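Local coordinates for protein myosin-I heavy chain (Dictyostelium discoideum, PDB 5EJR) that is an actin-based motor with ATPase activity acting early in phagocytosis and in adhesion, represented here by a MyTH4-FERM module of its tail, at residues K125-E129 and Q165-I170; F148-M153 and C173-E178; R328-G334 and Q371-I377; L364-R370 and I383-I387. All blocks are in the same frame, centred on the assembly; numbering follows the deposited sequence.

Overall arrangement
The four contacts form two pairs on opposite sides of the centre of an elongated MyTH4-FERM module. Contacts 1 and 2 both use helix 164-178 in the MyTH4 domain; their centres lie about 12 Å apart, and Ile170 and Phe128 of contact 1 touch Leu152 of contact 2. Contacts 3 and 4 follow later in the chain, in the helical lobe of the FERM domain, with centres about 13 Å apart. They are joined by a salt bridge from Asp375 to Arg370 and by Trp386, which packs on Leu373 and Ile377. Within each pair the segments alternate along the chain. The centres of contacts 1 and 3 are about 53 Å apart, across the chain's centre, so each pair packs a separate domain.

Contact 1 (K125-E129 and Q165-I170); sequences KKGFE and QLASLI
Helices 125-129 and 165-170 run nearly parallel, their axes 10.1 Å apart and inclined by 23°, with the CA of Lys125 nearest that of Leu166 and the CA of Phe128 nearest that of Ile170. The Ile170 side chain covers one face of the Phe128 ring. CG1 of Ile170 sits over the centre of the ring, 3.8 Å from the centroid of Phe128 and close to the ring normal, a CH-pi contact. CD1 of Ile170 continues across that face to CZ of Phe128, while Leu166 CD1 comes in obliquely at Phe128 CD2, 4.1 Å away. This packing belongs to the all-helical MyTH4 domain, where helix 142-159 adds Leu152 and Arg155 against Phe128. Leu169 reaches the other helix chiefly through one methyl. Its CG stands anti to the backbone N (chi1 170°), and CD2 of Leu169 comes 3.5 Å from the carbonyl O of Lys125 and 3.9 Å from CB of Phe128. The extended Lys125 chain passes over this methyl, with CG of Lys125 3.7 Å from CD2 of Leu169. A bend at its last torsion, 68°, brings NZ of Lys125 within 4.0 Å of CG of Gln165. Helix 194-205 also packs on Leu169 through Phe200 and Leu204, and its Arg201 forms a salt bridge with Glu129.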
# COMPACT_ATOMS: atom_id res chain seq x y z
N LYS A 125 14.36 -20.15 15.27
CA LYS A 125 14.08 -19.97 13.84
C LYS A 125 13.38 -18.61 13.62
O LYS A 125 13.74 -17.89 12.68
CB LYS A 125 13.23 -21.15 13.32
CG LYS A 125 12.88 -21.11 11.83
CD LYS A 125 12.00 -22.29 11.43
CE LYS A 125 11.65 -22.31 9.96
NZ LYS A 125 12.83 -22.57 9.09
N LYS A 126 12.43 -18.26 14.52
CA LYS A 126 11.67 -17.02 14.57
C LYS A 126 12.61 -15.84 14.83
O LYS A 126 12.38 -14.73 14.32
CB LYS A 126 10.58 -17.09 15.66
CG LYS A 126 9.32 -17.82 15.22
CD LYS A 126 8.44 -18.14 16.43
CE LYS A 126 7.14 -18.81 16.07
NZ LYS A 126 6.24 -18.91 17.26
N GLY A 127 13.67 -16.10 15.61
CA GLY A 127 14.71 -15.13 15.90
C GLY A 127 15.45 -14.82 14.62
O GLY A 127 15.70 -13.64 14.33
N PHE A 128 15.74 -15.86 13.81
CA PHE A 128 16.38 -15.61 12.51
C PHE A 128 15.41 -14.96 11.49
O PHE A 128 15.87 -14.19 10.65
CB PHE A 128 17.03 -16.88 11.94
CG PHE A 128 18.32 -17.25 12.64
CD1 PHE A 128 19.43 -16.41 12.57
CD2 PHE A 128 18.43 -18.43 13.36
CE1 PHE A 128 20.62 -16.75 13.23
CE2 PHE A 128 19.62 -18.76 14.01
CZ PHE A 128 20.70 -17.92 13.94
N GLU A 129 14.10 -15.25 11.58
CA GLU A 129 13.07 -14.63 10.71
C GLU A 129 13.04 -13.11 10.95
O GLU A 129 12.95 -12.32 10.00
CB GLU A 129 11.68 -15.22 11.01
CG GLU A 129 11.48 -16.62 10.46
CD GLU A 129 10.15 -17.27 10.80
OE1 GLU A 129 9.59 -16.94 11.88
OE2 GLU A 129 9.68 -18.11 10.01
N GLN A 165 17.56 -26.43 6.13
CA GLN A 165 16.45 -25.49 5.98
C GLN A 165 16.79 -24.23 6.78
O GLN A 165 16.83 -23.12 6.21
CB GLN A 165 15.13 -26.11 6.49
CG GLN A 165 13.89 -25.23 6.34
CD GLN A 165 13.25 -25.38 4.98
OE1 GLN A 165 12.41 -26.26 4.76
NE2 GLN A 165 13.63 -24.52 4.05
N LEU A 166 17.10 -24.39 8.08
CA LEU A 166 17.49 -23.30 8.96
C LEU A 166 18.76 -22.62 8.41
O LEU A 166 18.92 -21.41 8.59
CB LEU A 166 17.66 -23.82 10.40
CG LEU A 166 18.17 -22.86 11.49
CD1 LEU A 166 17.02 -22.08 12.13
CD2 LEU A 166 18.90 -23.63 12.57
N ALA A 167 19.61 -23.37 7.68
CA ALA A 167 20.82 -22.85 7.04
C ALA A 167 20.48 -21.96 5.85
O ALA A 167 21.23 -21.04 5.56
CB ALA A 167 21.72 -23.99 6.59
N SER A 168 19.36 -22.25 5.15
CA SER A 168 18.94 -21.47 3.99
C SER A 168 18.37 -20.13 4.46
O SER A 168 18.55 -19.12 3.78
CB SER A 168 17.94 -22.25 3.13
OG SER A 168 16.64 -22.31 3.69
N LEU A 169 17.74 -20.13 5.65
CA LEU A 169 17.18 -18.96 6.32
C LEU A 169 18.31 -18.02 6.78
O LEU A 169 18.15 -16.81 6.68
CB LEU A 169 16.29 -19.39 7.50
CG LEU A 169 15.78 -18.33 8.50
CD1 LEU A 169 15.06 -17.14 7.80
CD2 LEU A 169 14.84 -18.96 9.49
N ILE A 170 19.43 -18.57 7.29
CA ILE A 170 20.58 -17.78 7.72
C ILE A 170 21.29 -17.25 6.47
O ILE A 170 21.76 -16.11 6.46
CB ILE A 170 21.54 -18.56 8.66
CG1 ILE A 170 20.88 -18.88 10.02
CG2 ILE A 170 22.87 -17.80 8.86
CD1 ILE A 170 21.69 -19.95 10.94

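Contact 2 (F148-M153 and C173-E178); sequences FMEQLM and CIEKLE
The carbonyl O of Ile174 accepts from Glu178 N at 3.0 Å and from Leu177 N by a weaker bond; SD of Met149 lies 4.3 Å from this oxygen, a packing distance only. No hydrogen bond crosses between the helices; they pack as an antiparallel pair in the helical MyTH4 domain, with axes 10.2 Å apart at 159°. Met149 and Leu177 lie alongside each other, heading opposite ways. With its CG beside the backbone N (chi1 -83°), Met149 sets SD 3.8 Å from CB of Leu177, and the sulfur also meets CG of Glu178. Leu152 carries the middle of the interface. Its CB rests 3.7 Å from CG1 of Ile174, while its CD1 reaches between two residues, meeting CD1 of Leu177 at 3.6 Å and CB of Cys173 at 4.0 Å. The same Leu177 methyl lies near the plane of the Phe148 ring, at the CD1 edge. Tyr108 of helix 104-113 meets Phe148 edge-to-face and touches Leu177 as well, extending the apolar layer beyond the pair. Toward the more open side, Met153 lies against Ile174, CG near its CD1, and its extended chain carries CE to 4.0 Å from OE2 of Glu178.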
# COMPACT_ATOMS: atom_id res chain seq x y z
N PHE A 148 29.05 -9.02 12.41
CA PHE A 148 27.74 -9.66 12.54
C PHE A 148 27.50 -10.69 11.42
O PHE A 148 26.92 -11.75 11.67
CB PHE A 148 26.59 -8.62 12.57
CG PHE A 148 25.22 -9.17 12.91
CD1 PHE A 148 24.36 -9.62 11.91
CD2 PHE A 148 24.77 -9.19 14.22
CE1 PHE A 148 23.08 -10.11 12.22
CE2 PHE A 148 23.49 -9.70 14.53
CZ PHE A 148 22.66 -10.14 13.53
N MET A 149 27.94 -10.35 10.18
CA MET A 149 27.81 -11.22 9.01
C MET A 149 28.67 -12.47 9.19
O MET A 149 28.17 -13.59 9.00
CB MET A 149 28.16 -10.48 7.71
CG MET A 149 27.02 -9.67 7.17
SD MET A 149 27.23 -9.25 5.42
CE MET A 149 28.36 -7.92 5.54
N GLU A 150 29.95 -12.28 9.61
CA GLU A 150 30.91 -13.36 9.89
C GLU A 150 30.37 -14.33 10.94
O GLU A 150 30.58 -15.53 10.82
CB GLU A 150 32.27 -12.79 10.33
CG GLU A 150 33.03 -12.05 9.23
CD GLU A 150 33.33 -12.81 7.95
OE1 GLU A 150 33.56 -14.04 8.01
OE2 GLU A 150 33.35 -12.16 6.88
N GLN A 151 29.63 -13.81 11.93
CA GLN A 151 28.97 -14.60 12.96
C GLN A 151 27.86 -15.45 12.35
O GLN A 151 27.79 -16.64 12.63
CB GLN A 151 28.43 -13.70 14.08
CG GLN A 151 27.88 -14.46 15.29
CD GLN A 151 28.91 -15.05 16.24
OE1 GLN A 151 30.13 -14.90 16.08
NE2 GLN A 151 28.43 -15.73 17.28
N LEU A 152 26.98 -14.84 11.50
CA LEU A 152 25.90 -15.55 10.82
C LEU A 152 26.49 -16.66 9.95
O LEU A 152 26.00 -17.79 10.00
CB LEU A 152 25.04 -14.60 9.95
CG LEU A 152 24.20 -13.54 10.65
CD1 LEU A 152 23.38 -12.77 9.64
CD2 LEU A 152 23.27 -14.14 11.71
N MET A 153 27.59 -16.34 9.20
CA MET A 153 28.35 -17.26 8.36
C MET A 153 28.86 -18.45 9.19
O MET A 153 28.77 -19.59 8.73
CB MET A 153 29.54 -16.52 7.72
CG MET A 153 29.18 -15.65 6.52
SD MET A 153 30.66 -14.82 5.84
CE MET A 153 29.91 -13.74 4.63
N CYS A 173 19.53 -14.15 5.22
CA CYS A 173 19.90 -13.01 6.08
C CYS A 173 21.20 -12.42 5.61
O CYS A 173 21.30 -11.20 5.46
CB CYS A 173 19.99 -13.44 7.55
SG CYS A 173 18.42 -13.94 8.26
N ILE A 174 22.20 -13.29 5.34
CA ILE A 174 23.54 -12.92 4.85
C ILE A 174 23.41 -12.21 3.49
O ILE A 174 24.09 -11.21 3.27
CB ILE A 174 24.47 -14.17 4.80
CG1 ILE A 174 24.74 -14.71 6.22
CG2 ILE A 174 25.80 -13.88 4.04
CD1 ILE A 174 25.20 -16.21 6.29
N GLU A 175 22.55 -12.74 2.58
CA GLU A 175 22.31 -12.16 1.25
C GLU A 175 21.76 -10.73 1.39
O GLU A 175 22.25 -9.82 0.74
CB GLU A 175 21.33 -13.03 0.43
CG GLU A 175 21.01 -12.48 -0.96
CD GLU A 175 19.63 -12.77 -1.53
OE1 GLU A 175 19.06 -13.84 -1.22
OE2 GLU A 175 19.13 -11.93 -2.32
N LYS A 176 20.75 -10.56 2.26
CA LYS A 176 20.10 -9.27 2.51
C LYS A 176 21.01 -8.24 3.19
O LYS A 176 20.79 -7.05 2.99
CB LYS A 176 18.78 -9.45 3.27
CG LYS A 176 17.68 -10.22 2.53
CD LYS A 176 17.36 -9.63 1.14
CE LYS A 176 16.40 -10.48 0.36
NZ LYS A 176 16.74 -10.48 -1.09
N LEU A 177 22.02 -8.67 3.97
CA LEU A 177 22.95 -7.73 4.61
C LEU A 177 24.04 -7.36 3.61
O LEU A 177 24.56 -6.25 3.65
CB LEU A 177 23.57 -8.32 5.90
CG LEU A 177 22.61 -8.56 7.07
CD1 LEU A 177 23.19 -9.56 8.04
CD2 LEU A 177 22.26 -7.26 7.81
N GLU A 178 24.36 -8.29 2.69
CA GLU A 178 25.32 -8.06 1.61
C GLU A 178 24.75 -7.04 0.60
O GLU A 178 25.51 -6.32 -0.04
CB GLU A 178 25.62 -9.38 0.89
CG GLU A 178 26.74 -10.19 1.54
CD GLU A 178 26.93 -11.62 1.07
OE1 GLU A 178 26.14 -12.10 0.22
OE2 GLU A 178 27.87 -12.27 1.57

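Contact 3 (R328-G334 and Q371-I377); sequences RDEWMKG and QVLPDQI. With EDO (1,2-ethanediol), chain H.
A chi1 of 166° swings the Trp331 indole out from helix 317-332 toward 371-377, and Arg328, extended from CG to NE, reaches the same segment. NE1 of Trp331 gives a nearly straight hydrogen bond to O of Val372, 2.8 Å long at 169°. The oxygen lies in the indole plane, but the donor stands above the carbonyl plane, off its lone pairs. NH2 of Arg328 bonds to O of Gln371 at 2.9 Å, less straight at 146°; a water linking Arg328 NH1 to that oxygen gives it a second grip. Pro374 lies over one indole face, its CD 3.7 Å from CE2 of Trp331, while CD2 of Leu373 meets the ring edge at CZ2. Met332, bent at both later torsions, curls its sulfur and methyl along the backbone: SD is 3.5 Å from C of Val372 and CE 3.4 Å from O of Leu373. Two waters each donate to O of Met332; one accepts from N of Asp375, the other donates to OE1 of Gln376 at 2.7 Å. Ile347 and Leu351 of helix 341-355 and Ile413 of helix 402-416 also pack on Trp331. Gly334 closes helix 317-332 in a Schellman motif and Pro374 is the N-cap of helix 375-378, so the C-terminal end of one meets the N-terminal end of the other in the helical FERM lobe.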
# COMPACT_ATOMS: atom_id res chain seq x y z
N ARG A 328 -20.00 2.75 -16.28
CA ARG A 328 -21.33 2.17 -16.06
C ARG A 328 -21.53 1.90 -14.57
O ARG A 328 -22.58 2.20 -14.04
CB ARG A 328 -21.53 0.86 -16.85
CG ARG A 328 -23.04 0.52 -17.01
CD ARG A 328 -23.22 -0.95 -17.36
NE ARG A 328 -24.61 -1.28 -17.71
CZ ARG A 328 -25.53 -1.66 -16.82
NH1 ARG A 328 -25.24 -1.72 -15.53
NH2 ARG A 328 -26.76 -1.98 -17.23
N ASP A 329 -20.50 1.36 -13.90
CA ASP A 329 -20.52 1.06 -12.46
C ASP A 329 -20.69 2.32 -11.62
O ASP A 329 -21.49 2.34 -10.67
CB ASP A 329 -19.29 0.26 -12.04
CG ASP A 329 -19.24 -0.01 -10.56
OD1 ASP A 329 -19.92 -0.96 -10.11
OD2 ASP A 329 -18.55 0.74 -9.83
N GLU A 330 -19.97 3.41 -12.00
CA GLU A 330 -20.07 4.71 -11.32
C GLU A 330 -21.47 5.29 -11.51
O GLU A 330 -22.04 5.88 -10.56
CB GLU A 330 -19.01 5.68 -11.88
CG GLU A 330 -17.61 5.30 -11.43
CD GLU A 330 -16.50 5.97 -12.21
OE1 GLU A 330 -15.37 6.04 -11.69
OE2 GLU A 330 -16.74 6.39 -13.37
N TRP A 331 -22.01 5.15 -12.74
CA TRP A 331 -23.38 5.57 -13.03
C TRP A 331 -24.34 4.77 -12.12
O TRP A 331 -25.23 5.37 -11.52
CB TRP A 331 -23.74 5.28 -14.49
CG TRP A 331 -25.21 5.35 -14.82
CD1 TRP A 331 -26.04 4.30 -15.08
CD2 TRP A 331 -26.01 6.53 -14.86
NE1 TRP A 331 -27.33 4.76 -15.30
CE2 TRP A 331 -27.34 6.13 -15.14
CE3 TRP A 331 -25.75 7.90 -14.64
CZ2 TRP A 331 -28.38 7.06 -15.31
CZ3 TRP A 331 -26.79 8.82 -14.80
CH2 TRP A 331 -28.10 8.39 -15.08
N MET A 332 -24.15 3.44 -12.03
CA MET A 332 -25.06 2.60 -11.21
C MET A 332 -24.94 2.84 -9.69
O MET A 332 -25.88 2.53 -8.97
CB MET A 332 -24.92 1.11 -11.54
CG MET A 332 -25.57 0.74 -12.86
SD MET A 332 -27.25 1.35 -13.18
CE MET A 332 -28.26 0.36 -11.99
N LYS A 333 -23.80 3.39 -9.23
CA LYS A 333 -23.55 3.77 -7.83
C LYS A 333 -24.00 5.20 -7.54
O LYS A 333 -23.80 5.69 -6.43
CB LYS A 333 -22.07 3.60 -7.49
CG LYS A 333 -21.67 2.18 -7.17
CD LYS A 333 -20.14 2.10 -7.20
CE LYS A 333 -19.62 0.77 -6.70
NZ LYS A 333 -20.28 -0.37 -7.41
N GLY A 334 -24.60 5.86 -8.51
CA GLY A 334 -25.13 7.21 -8.34
C GLY A 334 -24.08 8.31 -8.30
O GLY A 334 -24.37 9.41 -7.83
N GLN A 371 -31.90 -2.33 -13.54
CA GLN A 371 -30.59 -2.75 -14.06
C GLN A 371 -29.83 -1.57 -14.69
O GLN A 371 -28.64 -1.71 -15.02
CB GLN A 371 -30.78 -3.85 -15.11
CG GLN A 371 -31.38 -5.18 -14.59
CD GLN A 371 -31.52 -6.16 -15.75
OE1 GLN A 371 -32.37 -6.01 -16.65
NE2 GLN A 371 -30.62 -7.12 -15.81
N VAL A 372 -30.52 -0.45 -14.93
CA VAL A 372 -29.94 0.67 -15.69
C VAL A 372 -30.07 2.06 -15.05
O VAL A 372 -29.53 3.04 -15.62
CB VAL A 372 -30.48 0.69 -17.15
CG1 VAL A 372 -30.12 -0.59 -17.88
CG2 VAL A 372 -31.99 0.97 -17.20
N LEU A 373 -30.74 2.19 -13.90
CA LEU A 373 -30.81 3.50 -13.25
C LEU A 373 -30.36 3.33 -11.83
O LEU A 373 -30.85 2.39 -11.19
CB LEU A 373 -32.23 4.06 -13.21
CG LEU A 373 -32.83 4.75 -14.39
CD1 LEU A 373 -34.22 5.25 -14.00
CD2 LEU A 373 -31.93 5.94 -14.89
N PRO A 374 -29.49 4.21 -11.27
CA PRO A 374 -29.13 4.06 -9.85
C PRO A 374 -30.29 4.56 -8.97
O PRO A 374 -31.07 5.40 -9.42
CB PRO A 374 -27.92 5.00 -9.69
CG PRO A 374 -28.15 6.06 -10.72
CD PRO A 374 -28.84 5.39 -11.89
N ASP A 375 -30.35 4.11 -7.70
CA ASP A 375 -31.42 4.54 -6.76
C ASP A 375 -31.49 6.04 -6.59
O ASP A 375 -32.59 6.59 -6.50
CB ASP A 375 -31.22 3.88 -5.39
CG ASP A 375 -31.44 2.38 -5.38
OD1 ASP A 375 -31.84 1.82 -6.44
OD2 ASP A 375 -31.23 1.77 -4.32
N GLN A 376 -30.33 6.72 -6.56
CA GLN A 376 -30.22 8.17 -6.38
C GLN A 376 -31.05 8.97 -7.41
O GLN A 376 -31.71 9.95 -7.06
CB GLN A 376 -28.73 8.58 -6.40
CG GLN A 376 -27.93 8.06 -5.20
CD GLN A 376 -27.35 6.66 -5.30
OE1 GLN A 376 -27.67 5.85 -6.20
NE2 GLN A 376 -26.46 6.33 -4.36
N ILE A 377 -31.07 8.51 -8.67
CA ILE A 377 -31.84 9.11 -9.76
C ILE A 377 -33.30 8.58 -9.69
O ILE A 377 -34.24 9.34 -9.89
CB ILE A 377 -31.17 8.70 -11.11
CG1 ILE A 377 -29.74 9.35 -11.29
CG2 ILE A 377 -32.06 8.95 -12.31
CD1 ILE A 377 -29.69 10.78 -11.41
C1 EDO H . -14.78 8.94 -15.09
O1 EDO H . -14.40 9.67 -13.94
C2 EDO H . -14.26 7.47 -15.18
O2 EDO H . -14.10 6.79 -13.95
O HOH W 1 -26.92 -3.19 -13.56
O HOH W 2 -28.32 2.08 -6.91
O HOH W 3 -26.28 3.55 -6.08

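Contact 4 (L364-R370 and I383-I387); sequences LTKEVVR and IKVWI
Ile383 opens the second helix by pushing its CD1 methyl against the first, where it comes 3.6 Å from the carbonyl O of Lys366 and 3.8 Å from CD of Arg370. Holding CG1 anti to the backbone N (chi1 -171°) directs this branch toward helix 366-370, while CG2 turns to the aliphatic chain of Lys366 and meets its CE at 3.9 Å. Lys366, extended beyond CG, crosses Ile383 at about a right angle and so covers the isoleucine with methylenes. The following residue, Lys384, starts away from the first helix at its CB, yet its NZ lies 5.9 Å from NZ of Lys366; the two like charges probably disfavour each other mildly. Helices 366-370 and 383-387 cross almost perpendicularly, at 84° with axes 9.9 Å apart, as part of the helical FERM lobe. Thr365 is the N-cap of the first, its OG1 accepting from N of Val368. Trp386 offers mainly its CB, 4.3 Å from CG1 of Val369, while its NE1 bonds to O of Leu378. Ile387 then fills the angle between Val369 and Leu364. Its CG1 packs 3.7 Å from CG2 of Val369, and CD1 reaches the backbone at Thr365 and Lys366. Leu364 brings CD2 to 3.4 Å from O of Ile387 and also touches the CG2 methyl of that residue. Farther along helix 383-394, Ile390 packs against both Leu364 and Val369.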
# COMPACT_ATOMS: atom_id res chain seq x y z
N LEU A 364 -40.51 -4.10 -21.31
CA LEU A 364 -39.98 -3.21 -20.28
C LEU A 364 -40.68 -3.44 -18.94
O LEU A 364 -41.91 -3.46 -18.87
CB LEU A 364 -40.12 -1.75 -20.75
CG LEU A 364 -39.37 -0.66 -20.02
CD1 LEU A 364 -37.85 -0.96 -19.91
CD2 LEU A 364 -39.62 0.68 -20.70
N THR A 365 -39.89 -3.66 -17.88
CA THR A 365 -40.44 -3.95 -16.54
C THR A 365 -39.69 -3.15 -15.51
O THR A 365 -38.65 -2.55 -15.83
CB THR A 365 -40.31 -5.48 -16.23
OG1 THR A 365 -38.93 -5.84 -16.08
CG2 THR A 365 -40.99 -6.37 -17.27
N LYS A 366 -40.16 -3.19 -14.23
CA LYS A 366 -39.51 -2.55 -13.10
C LYS A 366 -38.13 -3.14 -12.97
O LYS A 366 -37.18 -2.40 -12.77
CB LYS A 366 -40.27 -2.82 -11.79
CG LYS A 366 -41.56 -2.03 -11.66
CD LYS A 366 -42.32 -2.42 -10.39
CE LYS A 366 -43.61 -1.65 -10.25
NZ LYS A 366 -44.23 -1.86 -8.91
N GLU A 367 -38.01 -4.48 -13.14
CA GLU A 367 -36.75 -5.20 -13.01
C GLU A 367 -35.71 -4.75 -14.05
O GLU A 367 -34.54 -4.62 -13.71
CB GLU A 367 -36.99 -6.73 -13.02
CG GLU A 367 -37.84 -7.24 -11.84
CD GLU A 367 -39.30 -6.82 -11.70
OE1 GLU A 367 -39.99 -6.61 -12.73
OE2 GLU A 367 -39.76 -6.70 -10.54
N VAL A 368 -36.16 -4.44 -15.28
CA VAL A 368 -35.26 -3.92 -16.33
C VAL A 368 -34.78 -2.51 -15.95
O VAL A 368 -33.58 -2.23 -16.08
CB VAL A 368 -35.91 -4.00 -17.74
CG1 VAL A 368 -35.06 -3.30 -18.80
CG2 VAL A 368 -36.17 -5.45 -18.15
N VAL A 369 -35.69 -1.65 -15.46
CA VAL A 369 -35.36 -0.26 -15.05
C VAL A 369 -34.27 -0.25 -13.95
O VAL A 369 -33.31 0.52 -14.04
CB VAL A 369 -36.60 0.58 -14.66
CG1 VAL A 369 -36.20 1.94 -14.05
CG2 VAL A 369 -37.52 0.76 -15.85
N ARG A 370 -34.40 -1.17 -12.95
CA ARG A 370 -33.43 -1.31 -11.86
C ARG A 370 -32.02 -1.74 -12.35
O ARG A 370 -31.07 -1.56 -11.63
CB ARG A 370 -33.92 -2.32 -10.82
CG ARG A 370 -35.24 -1.94 -10.16
CD ARG A 370 -35.22 -0.58 -9.48
NE ARG A 370 -34.20 -0.46 -8.42
CZ ARG A 370 -34.32 -0.95 -7.19
NH1 ARG A 370 -35.37 -1.69 -6.85
NH2 ARG A 370 -33.36 -0.75 -6.31
N ILE A 383 -41.29 4.62 -10.25
CA ILE A 383 -40.72 3.72 -11.26
C ILE A 383 -41.66 3.54 -12.49
O ILE A 383 -41.17 3.44 -13.62
CB ILE A 383 -40.26 2.38 -10.61
CG1 ILE A 383 -39.45 1.53 -11.62
CG2 ILE A 383 -41.47 1.58 -10.00
CD1 ILE A 383 -38.49 0.49 -11.02
N LYS A 384 -43.00 3.62 -12.27
CA LYS A 384 -43.99 3.55 -13.34
C LYS A 384 -43.85 4.74 -14.27
O LYS A 384 -44.04 4.59 -15.47
CB LYS A 384 -45.42 3.51 -12.76
CG LYS A 384 -45.84 2.15 -12.25
CD LYS A 384 -47.21 2.31 -11.55
CE LYS A 384 -47.76 1.03 -10.97
NZ LYS A 384 -49.08 1.26 -10.34
N VAL A 385 -43.47 5.91 -13.74
CA VAL A 385 -43.24 7.12 -14.55
C VAL A 385 -41.91 6.93 -15.33
O VAL A 385 -41.82 7.29 -16.50
CB VAL A 385 -43.29 8.43 -13.72
CG1 VAL A 385 -42.96 9.65 -14.59
CG2 VAL A 385 -44.64 8.61 -13.02
N TRP A 386 -40.90 6.34 -14.69
CA TRP A 386 -39.63 6.05 -15.35
C TRP A 386 -39.83 5.09 -16.52
O TRP A 386 -39.31 5.33 -17.59
CB TRP A 386 -38.63 5.48 -14.35
CG TRP A 386 -38.00 6.53 -13.51
CD1 TRP A 386 -38.17 6.72 -12.17
CD2 TRP A 386 -37.05 7.51 -13.95
NE1 TRP A 386 -37.34 7.71 -11.73
CE2 TRP A 386 -36.66 8.24 -12.80
CE3 TRP A 386 -36.45 7.80 -15.18
CZ2 TRP A 386 -35.75 9.29 -12.87
CZ3 TRP A 386 -35.51 8.83 -15.24
CH2 TRP A 386 -35.16 9.56 -14.10
N ILE A 387 -40.65 4.03 -16.33
CA ILE A 387 -40.96 3.07 -17.40
C ILE A 387 -41.50 3.82 -18.63
O ILE A 387 -41.00 3.64 -19.73
CB ILE A 387 -41.95 1.99 -16.89
CG1 ILE A 387 -41.21 1.01 -15.96
CG2 ILE A 387 -42.60 1.27 -18.09
CD1 ILE A 387 -42.20 -0.02 -15.10